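Local coordinates for uncharacterized protein (PDB 4Q68) that probably hydrolyses the amide bond between N-acetylmuramic acid and L-alanine in peptidoglycan fragments, as a highly specific amidase of the NlpC/P60 family, at residues Pro169-Gly174 against Gly192-Ala197; Lys200-His205 against Val213-Val218; Asp106-Met111 against Ile233-Met238. All blocks are in the same frame, centred on the assembly; numbering follows the deposited sequence.

Contact 1. Residues Pro169-Gly174 against Gly192-Ala197; sequences PWIKDG and GIAFYA
Asp173 and Gly174 meet the strand at Ala194 to Tyr196 with the loop running across it: the end-to-end directions of 171-174 and 193-196 differ by 115°, and the CA atoms of Asp173 and Phe195 approach to 5.0 Å. Gly174 N donates to Ala194 O at 2.9 Å, an almost straight bond, while Ile193 CG2 packs against Gly174 CA. At the Gly174 backbone angles a CB would jam against the preceding carbonyl oxygen, which accounts for the glycine. Beside it the Asp173 carboxylate stands in for a strand neighbour. OD1 accepts from Tyr196 N at 2.8 Å, met nearly head-on along the C-O bond, and OD2 accepts a hydrogen bond from a water that also donates to Tyr196 O; both backbone polar groups of Tyr196 are thus served from one side chain. The same OD1 lies in the plane of the Tyr196 ring, 3.5 Å from CD2 at its edge. With CG anti to the carbonyl carbon (chi1 -74°), the tyrosine reaches along the loop until OH donates to Ile171 O at 2.8 Å, from above the carbonyl plane. A phenylalanine here would probably leave Ile171 O without this donor and the loop around 171 freer to shift. Between these bonds, Ala194 CB points at the loop and touches Lys172 O at 3.5 Å. Asp175 bonds the backbone of Ala194 next, so the crossing marks where an irregular loop feeds strand 176-181 into the antiparallel sheet of the papain-like NlpC/P60 fold.

Contact 2. Residues Lys200-His205 against Val213-Val218; sequences KLLLVH and VVVSKV
Leu203 and Ser216, His205 and Val214 are joined by the polar bonds. The hydrogen-bonded pair His205-Val214 is doubly tied: His205 N reaches Val214 O at 3.0 Å, and Val214 N returns to His205 O at 2.9 Å. Past the non-hydrogen-bonded pair Val204-Val215 the pattern changes, because a side chain replaces a carbonyl. Ser216 N still donates to Leu203 O, but Leu203 N donates to Ser216 OG at 3.0 Å in a nearly straight line (174°). That hydroxyl in turn donates a hydrogen bond to Val218 O at 2.8 Å, so OG links the strand to the turn that leads away from it. The segments 200-205 and 213-215 run at 167° with axes 4.9 Å apart, as parts of the antiparallel hairpin of strands 200-207 and 212-215. Weaker CA-H...O contacts run from Val204 CA to Val214 O and from Val213 CA to His205 O. Among apolar groups, Leu202 CD1 meets Val215 CG1 at 3.6 Å, and Val204 lies more loosely between Val213 and Val215. On the other face the His205 ring runs alongside Val214, its NE2 3.6 Å from Val214 CG2, while ND1 bonds His190 NE2, consistent with the paired histidines of NlpC/P60 active sites.

Contact 3. Residues Asp106-Met111 against Ile233-Met238; sequences DVTGAM and IRVLRM
Asp106 and Leu236 form a non-hydrogen-bonded antiparallel pair, the point where strand 104-106 leaves the sheet and turns into the short helix 107-111; Asp106 is its N-cap, with OD1 accepting from Gly109 N at 2.9 Å from above the carboxylate plane. Arg234, on strand 230-238, reaches this cap, and its side chain can be traced outward. CB lies 3.8 Å from Thr108 OG1. CG and CD carry the chain onward; the side chain as a whole packs on Ala92 and Ile95 of helix 91-100, and the bend at chi3 (68°) swings the guanidinium back to the aspartate. NE donates to a water at 2.8 Å, which itself donates to Asp106 OD1 and is hydrogen-bonded to Thr108 OG1. At the tip NH2 forms a salt bridge with Asp106 OD2 at 3.0 Å; the oxygen sits in the guanidinium plane, and the nitrogen comes from the syn side, 35° out of the carboxylate plane. One carboxylate therefore has its two oxygens divided between helix cap and arginine. The backbone of Val235 binds the first turn in both directions. Its N donates to Thr108 OG1 at 2.9 Å in a nearly straight bond, and its O accepts from Val107 N at 2.9 Å and from Thr108 N at a longer 3.3 Å. Farther along, Arg237 bonds outward to Asp175 and to Trp170 O, and one face of its guanidinium meets a valine: Val107 CG2 stands 3.8 Å above the guanidinium plane of Arg237, over its centre.

All three contacts attach to one branched antiparallel sheet, but at different depths. Contact 3 is the buried one and joins segments more than 120 residues apart; contacts 1 and 2 are partly buried and local. Contact 1 nests inside the span closed by contact 3 and touches it directly, since Trp170 packs its ring on Val107 and Met111. It also abuts contact 2, because strands 188-197 and 200-207 are sheet neighbours bonded at Phe195-Leu202 and Ile193-Val204. Contacts 2 and 3 do not touch. The chemistry follows position: hairpin backbone bonds, one of them taken over by a serine hydroxyl, with apolar side chains in contact 2; one backbone bond plus side-chain bonds from Asp173 and Tyr196 in contact 1; a salt bridge and a capped helix in contact 3.

Contact 1. Residues Pro169-Gly174 against Gly192-Ala197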
ATOM      1  N   PRO A 169      -6.954  19.167  -5.818  1.00  9.52           N
ATOM      2  CA  PRO A 169      -5.964  19.939  -5.065  0.70 10.26           C
ATOM      3  C   PRO A 169      -5.597  19.368  -3.692  1.00  9.41           C
ATOM      4  O   PRO A 169      -4.567  19.737  -3.145  1.00 12.11           O
ATOM      5  CB  PRO A 169      -6.614  21.322  -4.942  0.70 12.45           C
ATOM      6  CG  PRO A 169      -8.056  21.092  -5.146  0.70 13.65           C
ATOM      7  CD  PRO A 169      -8.157  19.964  -6.116  0.70 11.45           C
ATOM      8  N   TRP A 170      -6.423  18.475  -3.156  1.00  8.00           N
ATOM      9  CA  TRP A 170      -6.120  17.833  -1.891  1.00  7.99           C
ATOM     10  C   TRP A 170      -5.315  16.534  -2.030  1.00  7.45           C
ATOM     11  O   TRP A 170      -4.954  15.940  -1.028  1.00  8.24           O
ATOM     12  CB  TRP A 170      -7.405  17.602  -1.094  1.00  8.76           C
ATOM     13  CG  TRP A 170      -8.488  16.860  -1.781  1.00  8.57           C
ATOM     14  CD1 TRP A 170      -9.563  17.400  -2.409  1.00 11.46           C
ATOM     15  CD2 TRP A 170      -8.667  15.443  -1.839  1.00  7.91           C
ATOM     16  NE1 TRP A 170     -10.396  16.417  -2.873  1.00 10.31           N
ATOM     17  CE2 TRP A 170      -9.866  15.203  -2.541  1.00  8.99           C
ATOM     18  CE3 TRP A 170      -7.934  14.355  -1.366  1.00  7.72           C
ATOM     19  CZ2 TRP A 170     -10.356  13.920  -2.765  1.00  9.50           C
ATOM     20  CZ3 TRP A 170      -8.422  13.077  -1.592  1.00  8.43           C
ATOM     21  CH2 TRP A 170      -9.619  12.871  -2.292  1.00  9.07           C
ATOM     22  N   ILE A 171      -5.045  16.105  -3.263  1.00  6.85           N
ATOM     23  CA  ILE A 171      -4.116  15.013  -3.529  1.00  6.76           C
ATOM     24  C   ILE A 171      -2.804  15.681  -3.912  1.00  6.53           C
ATOM     25  O   ILE A 171      -2.783  16.490  -4.848  1.00  7.80           O
ATOM     26  CB  ILE A 171      -4.597  14.083  -4.654  1.00  7.20           C
ATOM     27  CG1 ILE A 171      -5.957  13.487  -4.296  1.00  7.62           C
ATOM     28  CG2 ILE A 171      -3.539  13.012  -4.924  1.00  7.74           C
ATOM     29  CD1 ILE A 171      -6.632  12.740  -5.424  1.00  8.52           C
ATOM     30  N   LYS A 172      -1.733  15.350  -3.197  1.00  6.79           N
ATOM     31  CA  LYS A 172      -0.452  16.028  -3.344  0.50  7.06           C
ATOM     32  C   LYS A 172       0.664  15.078  -3.784  1.00  6.27           C
ATOM     33  O   LYS A 172       0.631  13.865  -3.501  1.00  6.23           O
ATOM     34  CB  LYS A 172      -0.089  16.668  -2.005  0.50  8.33           C
ATOM     35  CG  LYS A 172      -1.138  17.678  -1.570  0.50 10.08           C
ATOM     36  CD  LYS A 172      -0.824  18.419  -0.298  0.50 12.13           C
ATOM     37  CE  LYS A 172      -1.994  19.324   0.089  0.50 14.85           C
ATOM     38  NZ  LYS A 172      -2.502  20.074  -1.091  0.50 18.24           N
ATOM     39  N   ASP A 173       1.667  15.637  -4.451  1.00  6.55           N
ATOM     40  CA  ASP A 173       2.887  14.901  -4.749  1.00  6.36           C
ATOM     41  C   ASP A 173       3.346  14.147  -3.508  1.00  5.92           C
ATOM     42  O   ASP A 173       3.403  14.698  -2.400  1.00  6.63           O
ATOM     43  CB  ASP A 173       4.010  15.860  -5.147  1.00  6.78           C
ATOM     44  CG  ASP A 173       3.985  16.259  -6.604  1.00  7.17           C
ATOM     45  OD1 ASP A 173       3.447  15.502  -7.428  1.00  7.81           O
ATOM     46  OD2 ASP A 173       4.528  17.352  -6.925  1.00  9.10           O
ATOM     47  N   GLY A 174       3.677  12.876  -3.699  1.00  5.60           N
ATOM     48  CA  GLY A 174       4.186  12.046  -2.605  1.00  5.52           C
ATOM     49  C   GLY A 174       3.136  11.314  -1.804  1.00  5.09           C
ATOM     50  O   GLY A 174       3.484  10.460  -0.997  1.00  5.88           O
ATOM     51  N   GLY A 192       0.639   2.920  -5.186  1.00  4.84           N
ATOM     52  CA  GLY A 192       1.709   3.686  -5.762  1.00  4.91           C
ATOM     53  C   GLY A 192       1.814   5.043  -5.083  1.00  4.84           C
ATOM     54  O   GLY A 192       1.189   5.290  -4.061  1.00  5.05           O
ATOM     55  N   ILE A 193       2.639   5.907  -5.673  1.00  5.01           N
ATOM     56  CA  ILE A 193       2.939   7.232  -5.146  0.50  5.18           C
ATOM     57  C   ILE A 193       2.464   8.287  -6.152  1.00  4.90           C
ATOM     58  O   ILE A 193       2.767   8.196  -7.346  1.00  5.60           O
ATOM     59  CB  ILE A 193       4.468   7.368  -4.905  0.50  5.78           C
ATOM     60  CG1 ILE A 193       4.982   6.263  -3.973  0.50  6.21           C
ATOM     61  CG2 ILE A 193       4.815   8.744  -4.367  0.50  6.03           C
ATOM     62  CD1 ILE A 193       4.392   6.301  -2.589  0.50  6.93           C
ATOM     63  N   ALA A 194       1.721   9.282  -5.677  1.00  5.12           N
ATOM     64  CA  ALA A 194       1.216  10.344  -6.531  1.00  5.36           C
ATOM     65  C   ALA A 194       2.327  11.238  -7.073  1.00  5.30           C
ATOM     66  O   ALA A 194       3.202  11.664  -6.331  1.00  5.84           O
ATOM     67  CB  ALA A 194       0.237  11.192  -5.750  1.00  5.70           C
ATOM     68  N   PHE A 195       2.243  11.550  -8.359  1.00  5.38           N
ATOM     69  CA  PHE A 195       3.218  12.398  -9.034  1.00  5.94           C
ATOM     70  C   PHE A 195       2.496  13.250 -10.075  1.00  6.14           C
ATOM     71  O   PHE A 195       1.976  12.727 -11.059  1.00  6.56           O
ATOM     72  CB  PHE A 195       4.257  11.503  -9.708  1.00  6.54           C
ATOM     73  CG  PHE A 195       5.238  12.222 -10.625  1.00  6.89           C
ATOM     74  CD1 PHE A 195       5.708  13.497 -10.346  1.00  8.22           C
ATOM     75  CD2 PHE A 195       5.733  11.581 -11.741  1.00  8.33           C
ATOM     76  CE1 PHE A 195       6.614  14.128 -11.194  1.00  9.39           C
ATOM     77  CE2 PHE A 195       6.655  12.215 -12.578  1.00  9.46           C
ATOM     78  CZ  PHE A 195       7.086  13.477 -12.302  1.00 10.14           C
ATOM     79  N   TYR A 196       2.507  14.565  -9.860  1.00  6.88           N
ATOM     80  CA  TYR A 196       1.990  15.507 -10.849  1.00  7.51           C
ATOM     81  C   TYR A 196       3.101  15.844 -11.833  1.00  7.79           C
ATOM     82  O   TYR A 196       4.149  16.378 -11.460  1.00 10.37           O
ATOM     83  CB  TYR A 196       1.476  16.776 -10.201  1.00  7.98           C
ATOM     84  CG  TYR A 196       0.160  16.610  -9.486  1.00  7.76           C
ATOM     85  CD1 TYR A 196      -1.037  16.773 -10.155  1.00  8.20           C
ATOM     86  CD2 TYR A 196       0.112  16.273  -8.139  1.00  7.52           C
ATOM     87  CE1 TYR A 196      -2.248  16.637  -9.501  1.00  8.21           C
ATOM     88  CE2 TYR A 196      -1.100  16.124  -7.476  1.00  8.00           C
ATOM     89  CZ  TYR A 196      -2.279  16.317  -8.157  1.00  7.67           C
ATOM     90  OH  TYR A 196      -3.492  16.188  -7.534  1.00  8.45           O
ATOM     91  N   ALA A 197       2.854  15.552 -13.104  1.00  8.30           N
ATOM     92  CA  ALA A 197       3.793  15.838 -14.177  1.00  9.16           C
ATOM     93  C   ALA A 197       3.037  16.681 -15.179  1.00  9.43           C
ATOM     94  O   ALA A 197       2.062  16.216 -15.776  1.00  9.44           O
ATOM     95  CB  ALA A 197       4.302  14.548 -14.814  1.00 10.43           C
TER
HETATM   96  O   HOH W   1       5.510  17.340  -9.453  1.00 13.01           O

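Contact 2. Residues Lys200-His205 against Val213-Val218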
ATOM      1  N   LYS A 200      -0.790  16.710 -14.927  1.00 10.09           N
ATOM      2  CA  LYS A 200      -1.501  15.434 -14.899  1.00  8.76           C
ATOM      3  C   LYS A 200      -1.102  14.696 -13.640  1.00  7.34           C
ATOM      4  O   LYS A 200       0.076  14.656 -13.287  1.00  7.85           O
ATOM      5  CB  LYS A 200      -1.163  14.582 -16.111  1.00 10.07           C
ATOM      6  CG  LYS A 200      -1.605  15.236 -17.391  1.00 12.18           C
ATOM      7  CD  LYS A 200      -1.310  14.397 -18.615  1.00 12.72           C
ATOM      8  CE  LYS A 200      -1.884  15.021 -19.880  1.00 14.14           C
ATOM      9  NZ  LYS A 200      -1.276  16.340 -20.153  1.00 15.71           N
ATOM     10  N   LEU A 201      -2.077  14.094 -12.960  1.00  7.01           N
ATOM     11  CA  LEU A 201      -1.788  13.222 -11.834  1.00  6.59           C
ATOM     12  C   LEU A 201      -1.482  11.823 -12.351  1.00  6.27           C
ATOM     13  O   LEU A 201      -2.373  11.110 -12.832  1.00  6.78           O
ATOM     14  CB  LEU A 201      -2.944  13.192 -10.852  1.00  6.47           C
ATOM     15  CG  LEU A 201      -2.802  12.191  -9.708  1.00  6.50           C
ATOM     16  CD1 LEU A 201      -1.564  12.438  -8.860  1.00  6.91           C
ATOM     17  CD2 LEU A 201      -4.044  12.215  -8.848  1.00  7.32           C
ATOM     18  N   LEU A 202      -0.191  11.485 -12.278  1.00  6.15           N
ATOM     19  CA  LEU A 202       0.365  10.194 -12.646  1.00  6.35           C
ATOM     20  C   LEU A 202       0.668   9.400 -11.382  1.00  5.73           C
ATOM     21  O   LEU A 202       0.546   9.890 -10.261  1.00  6.20           O
ATOM     22  CB  LEU A 202       1.652  10.367 -13.466  1.00  6.37           C
ATOM     23  CG  LEU A 202       1.602  11.334 -14.637  1.00  7.11           C
ATOM     24  CD1 LEU A 202       2.928  11.333 -15.355  1.00  7.87           C
ATOM     25  CD2 LEU A 202       0.456  10.995 -15.590  1.00  8.16           C
ATOM     26  N   LEU A 203       1.028   8.141 -11.577  1.00  5.99           N
ATOM     27  CA  LEU A 203       1.416   7.269 -10.482  1.00  5.90           C
ATOM     28  C   LEU A 203       2.822   6.723 -10.709  1.00  5.96           C
ATOM     29  O   LEU A 203       3.136   6.239 -11.803  1.00  6.60           O
ATOM     30  CB  LEU A 203       0.427   6.108 -10.371  1.00  5.97           C
ATOM     31  CG  LEU A 203       0.424   5.382  -9.036  1.00  6.43           C
ATOM     32  CD1 LEU A 203      -0.185   6.261  -7.955  1.00  6.89           C
ATOM     33  CD2 LEU A 203      -0.345   4.074  -9.137  1.00  6.89           C
ATOM     34  N   VAL A 204       3.665   6.824  -9.689  1.00  5.79           N
ATOM     35  CA  VAL A 204       4.932   6.112  -9.638  1.00  5.88           C
ATOM     36  C   VAL A 204       4.627   4.794  -8.940  1.00  5.35           C
ATOM     37  O   VAL A 204       4.137   4.777  -7.815  1.00  5.84           O
ATOM     38  CB  VAL A 204       5.998   6.914  -8.875  1.00  6.56           C
ATOM     39  CG1 VAL A 204       7.269   6.096  -8.717  1.00  7.79           C
ATOM     40  CG2 VAL A 204       6.275   8.211  -9.603  1.00  7.56           C
ATOM     41  N   HIS A 205       4.864   3.670  -9.605  1.00  5.78           N
ATOM     42  CA  HIS A 205       4.438   2.395  -9.073  1.00  5.67           C
ATOM     43  C   HIS A 205       5.212   1.244  -9.676  1.00  5.79           C
ATOM     44  O   HIS A 205       5.797   1.355 -10.754  1.00  6.55           O
ATOM     45  CB  HIS A 205       2.925   2.205  -9.281  1.00  6.08           C
ATOM     46  CG  HIS A 205       2.519   2.013 -10.709  1.00  6.72           C
ATOM     47  ND1 HIS A 205       1.834   0.900 -11.117  1.00  8.02           N
ATOM     48  CD2 HIS A 205       2.698   2.777 -11.813  1.00  7.51           C
ATOM     49  CE1 HIS A 205       1.602   0.977 -12.408  1.00  8.22           C
ATOM     50  NE2 HIS A 205       2.120   2.104 -12.860  1.00  7.69           N
ATOM     51  N   VAL A 213       9.551  -0.630 -11.872  1.00  7.16           N
ATOM     52  CA  VAL A 213       8.968   0.599 -11.348  1.00  6.66           C
ATOM     53  C   VAL A 213       8.978   1.659 -12.447  1.00  6.51           C
ATOM     54  O   VAL A 213      10.010   1.904 -13.084  1.00  7.20           O
ATOM     55  CB  VAL A 213       9.752   1.092 -10.119  1.00  6.71           C
ATOM     56  CG1 VAL A 213       9.201   2.403  -9.600  1.00  6.89           C
ATOM     57  CG2 VAL A 213       9.758   0.042  -9.014  1.00  7.19           C
ATOM     58  N   VAL A 214       7.819   2.277 -12.658  1.00  6.45           N
ATOM     59  CA  VAL A 214       7.607   3.233 -13.741  1.00  6.62           C
ATOM     60  C   VAL A 214       6.856   4.464 -13.242  1.00  6.45           C
ATOM     61  O   VAL A 214       6.203   4.452 -12.196  1.00  7.14           O
ATOM     62  CB  VAL A 214       6.784   2.620 -14.899  1.00  7.41           C
ATOM     63  CG1 VAL A 214       7.472   1.388 -15.452  1.00  8.11           C
ATOM     64  CG2 VAL A 214       5.357   2.289 -14.459  1.00  8.30           C
ATOM     65  N   VAL A 215       6.948   5.523 -14.039  1.00  6.63           N
ATOM     66  CA  VAL A 215       5.963   6.596 -14.053  1.00  6.96           C
ATOM     67  C   VAL A 215       4.878   6.164 -15.033  1.00  6.95           C
ATOM     68  O   VAL A 215       5.167   5.825 -16.180  1.00  7.64           O
ATOM     69  CB  VAL A 215       6.580   7.926 -14.541  1.00  7.52           C
ATOM     70  CG1 VAL A 215       5.507   8.989 -14.678  1.00  7.66           C
ATOM     71  CG2 VAL A 215       7.689   8.384 -13.633  1.00  8.45           C
ATOM     72  N   SER A 216       3.623   6.169 -14.611  1.00  6.69           N
ATOM     73  CA  SER A 216       2.556   5.744 -15.497  1.00  6.83           C
ATOM     74  C   SER A 216       2.509   6.587 -16.766  1.00  6.88           C
ATOM     75  O   SER A 216       2.714   7.793 -16.748  1.00  7.81           O
ATOM     76  CB  SER A 216       1.214   5.757 -14.767  1.00  7.02           C
ATOM     77  OG  SER A 216       0.831   7.053 -14.358  1.00  6.86           O
ATOM     78  N   LYS A 217       2.229   5.924 -17.886  1.00  8.29           N
ATOM     79  CA  LYS A 217       2.139   6.610 -19.177  0.50  8.86           C
ATOM     80  C   LYS A 217       0.812   7.351 -19.336  1.00  9.11           C
ATOM     81  O   LYS A 217       0.730   8.310 -20.108  1.00 11.34           O
ATOM     82  CB  LYS A 217       2.330   5.639 -20.340  0.50 10.74           C
ATOM     83  CG  LYS A 217       3.734   5.074 -20.480  0.50 13.68           C
ATOM     84  CD  LYS A 217       4.717   6.085 -21.049  0.50 17.61           C
ATOM     85  CE  LYS A 217       6.032   5.425 -21.442  0.50 20.34           C
ATOM     86  NZ  LYS A 217       5.901   4.538 -22.634  0.50 20.86           N
ATOM     87  N   VAL A 218      -0.212   6.910 -18.611  1.00  8.51           N
ATOM     88  CA  VAL A 218      -1.505   7.551 -18.596  1.00  8.53           C
ATOM     89  C   VAL A 218      -1.771   8.057 -17.184  1.00  7.61           C
ATOM     90  O   VAL A 218      -1.171   7.581 -16.209  1.00  7.76           O
ATOM     91  CB  VAL A 218      -2.625   6.590 -19.077  1.00  9.24           C
ATOM     92  CG1 VAL A 218      -2.317   6.108 -20.482  1.00 11.02           C
ATOM     93  CG2 VAL A 218      -2.814   5.396 -18.125  1.00 10.24           C
TER

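Contact 3. Residues Asp106-Met111 against Ile233-Met238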
ATOM      1  N   ASP A 106      -5.061   9.723   6.997  1.00  6.21           N
ATOM      2  CA  ASP A 106      -6.053   9.232   6.051  1.00  6.27           C
ATOM      3  C   ASP A 106      -6.692  10.451   5.387  1.00  6.12           C
ATOM      4  O   ASP A 106      -7.604  11.082   5.918  1.00  7.12           O
ATOM      5  CB  ASP A 106      -7.048   8.336   6.777  1.00  6.46           C
ATOM      6  CG  ASP A 106      -8.014   7.649   5.843  1.00  6.15           C
ATOM      7  OD1 ASP A 106      -8.167   8.141   4.701  1.00  6.28           O
ATOM      8  OD2 ASP A 106      -8.590   6.605   6.247  1.00  6.58           O
ATOM      9  N   VAL A 107      -6.171  10.807   4.221  1.00  5.81           N
ATOM     10  CA  VAL A 107      -6.590  12.020   3.525  1.00  6.28           C
ATOM     11  C   VAL A 107      -7.992  11.870   2.952  1.00  6.12           C
ATOM     12  O   VAL A 107      -8.825  12.767   3.117  1.00  6.76           O
ATOM     13  CB  VAL A 107      -5.586  12.416   2.434  1.00  6.50           C
ATOM     14  CG1 VAL A 107      -6.013  13.672   1.724  1.00  7.48           C
ATOM     15  CG2 VAL A 107      -4.194  12.581   3.011  1.00  7.37           C
ATOM     16  N   THR A 108      -8.280  10.759   2.276  1.00  5.81           N
ATOM     17  CA  THR A 108      -9.647  10.524   1.820  1.00  5.58           C
ATOM     18  C   THR A 108     -10.638  10.523   2.993  1.00  6.05           C
ATOM     19  O   THR A 108     -11.783  10.940   2.820  1.00  6.52           O
ATOM     20  CB  THR A 108      -9.773   9.232   0.966  1.00  5.46           C
ATOM     21  OG1 THR A 108      -8.700   8.331   1.261  1.00  5.76           O
ATOM     22  CG2 THR A 108      -9.736   9.551  -0.507  1.00  6.13           C
ATOM     23  N   GLY A 109     -10.198  10.092   4.178  1.00  6.52           N
ATOM     24  CA  GLY A 109     -11.029  10.152   5.380  1.00  7.11           C
ATOM     25  C   GLY A 109     -11.581  11.544   5.646  1.00  7.75           C
ATOM     26  O   GLY A 109     -12.698  11.686   6.114  1.00 10.62           O
ATOM     27  N   ALA A 110     -10.787  12.568   5.367  1.00  8.03           N
ATOM     28  CA  ALA A 110     -11.187  13.955   5.565  1.00  9.52           C
ATOM     29  C   ALA A 110     -11.813  14.585   4.338  1.00  8.84           C
ATOM     30  O   ALA A 110     -12.687  15.434   4.467  1.00 11.08           O
ATOM     31  CB  ALA A 110      -9.976  14.783   5.980  1.00 11.27           C
HETATM   32  N   MSE A 111     -11.383  14.195   3.147  1.00  7.73           N
HETATM   33  CA  MSE A 111     -11.671  14.968   1.947  0.50  8.21           C
HETATM   34  C   MSE A 111     -12.719  14.375   1.014  1.00  8.03           C
HETATM   35  O   MSE A 111     -13.236  15.092   0.166  1.00 10.05           O
HETATM   36  CB  MSE A 111     -10.382  15.213   1.166  0.50  7.94           C
HETATM   37  CG  MSE A 111      -9.259  15.782   2.008  0.50  8.03           C
HETATM   38 SE   MSE A 111      -9.767  17.351   3.073  0.38  8.24          SE
HETATM   39  CE  MSE A 111      -9.795  18.638   1.649  0.50  9.21           C
ATOM     40  N   ILE A 233      -9.896   5.099  -5.140  1.00  5.33           N
ATOM     41  CA  ILE A 233      -8.653   5.187  -4.377  1.00  5.11           C
ATOM     42  C   ILE A 233      -8.904   5.626  -2.950  1.00  4.77           C
ATOM     43  O   ILE A 233      -9.832   6.386  -2.667  1.00  5.64           O
ATOM     44  CB  ILE A 233      -7.609   6.149  -5.036  1.00  5.45           C
ATOM     45  CG1 ILE A 233      -8.141   7.581  -5.166  1.00  5.93           C
ATOM     46  CG2 ILE A 233      -7.171   5.590  -6.384  1.00  5.93           C
ATOM     47  CD1 ILE A 233      -7.127   8.574  -5.703  1.00  6.22           C
ATOM     48  N   ARG A 234      -8.024   5.167  -2.070  1.00  4.62           N
ATOM     49  CA  ARG A 234      -7.763   5.791  -0.790  1.00  4.88           C
ATOM     50  C   ARG A 234      -6.444   6.552  -0.928  1.00  4.83           C
ATOM     51  O   ARG A 234      -5.533   6.107  -1.624  1.00  5.54           O
ATOM     52  CB  ARG A 234      -7.692   4.759   0.345  1.00  4.90           C
ATOM     53  CG  ARG A 234      -8.998   4.006   0.541  1.00  5.26           C
ATOM     54  CD  ARG A 234      -8.973   3.010   1.669  1.00  5.45           C
ATOM     55  NE  ARG A 234      -8.873   3.681   2.963  1.00  5.36           N
ATOM     56  CZ  ARG A 234      -8.876   3.069   4.142  1.00  5.30           C
ATOM     57  NH1 ARG A 234      -8.915   1.755   4.225  1.00  5.57           N
ATOM     58  NH2 ARG A 234      -8.828   3.771   5.259  1.00  5.55           N
ATOM     59  N   VAL A 235      -6.370   7.708  -0.279  1.00  4.94           N
ATOM     60  CA  VAL A 235      -5.213   8.584  -0.332  1.00  5.27           C
ATOM     61  C   VAL A 235      -4.693   8.751   1.090  1.00  4.89           C
ATOM     62  O   VAL A 235      -5.434   9.186   1.983  1.00  5.66           O
ATOM     63  CB  VAL A 235      -5.586   9.962  -0.922  1.00  5.76           C
ATOM     64  CG1 VAL A 235      -4.381  10.882  -0.942  1.00  6.25           C
ATOM     65  CG2 VAL A 235      -6.173   9.802  -2.315  1.00  6.14           C
ATOM     66  N   LEU A 236      -3.437   8.360   1.288  1.00  5.08           N
ATOM     67  CA  LEU A 236      -2.777   8.424   2.587  1.00  5.31           C
ATOM     68  C   LEU A 236      -1.577   9.349   2.474  1.00  5.08           C
ATOM     69  O   LEU A 236      -1.015   9.533   1.392  1.00  6.01           O
ATOM     70  CB  LEU A 236      -2.294   7.048   3.055  1.00  5.84           C
ATOM     71  CG  LEU A 236      -3.315   5.911   3.146  1.00  6.07           C
ATOM     72  CD1 LEU A 236      -4.591   6.338   3.850  1.00  6.42           C
ATOM     73  CD2 LEU A 236      -3.623   5.296   1.784  1.00  7.02           C
ATOM     74  N   ARG A 237      -1.155   9.925   3.594  1.00  5.64           N
ATOM     75  CA  ARG A 237      -0.049  10.874   3.587  1.00  5.83           C
ATOM     76  C   ARG A 237       0.857  10.612   4.776  1.00  5.55           C
ATOM     77  O   ARG A 237       0.399  10.505   5.914  1.00  6.56           O
ATOM     78  CB  ARG A 237      -0.600  12.294   3.623  1.00  6.60           C
ATOM     79  CG  ARG A 237       0.443  13.409   3.493  1.00  7.13           C
ATOM     80  CD  ARG A 237      -0.206  14.766   3.320  1.00  8.02           C
ATOM     81  NE  ARG A 237      -0.974  14.790   2.083  1.00  7.37           N
ATOM     82  CZ  ARG A 237      -2.078  15.493   1.859  1.00  7.41           C
ATOM     83  NH1 ARG A 237      -2.588  16.318   2.771  1.00  8.82           N
ATOM     84  NH2 ARG A 237      -2.685  15.360   0.683  1.00  8.12           N
HETATM   85  N   MSE A 238       2.150  10.547   4.516  1.00  5.82           N
HETATM   86  CA  MSE A 238       3.148  10.454   5.578  0.90  5.95           C
HETATM   87  C   MSE A 238       2.988  11.574   6.585  1.00  6.31           C
HETATM   88  O   MSE A 238       2.773  12.732   6.203  1.00  6.96           O
HETATM   89  CB  MSE A 238       4.550  10.557   4.966  0.90  6.14           C
HETATM   90  CG  MSE A 238       5.668  10.475   5.976  0.90  6.27           C
HETATM   91 SE   MSE A 238       7.435  10.692   5.243  0.67  6.68          SE
HETATM   92  CE  MSE A 238       7.262  12.585   4.761  0.90  7.89           C
TER
HETATM   93  O   HOH W   2      -9.340   6.487   3.038  1.00  5.70           O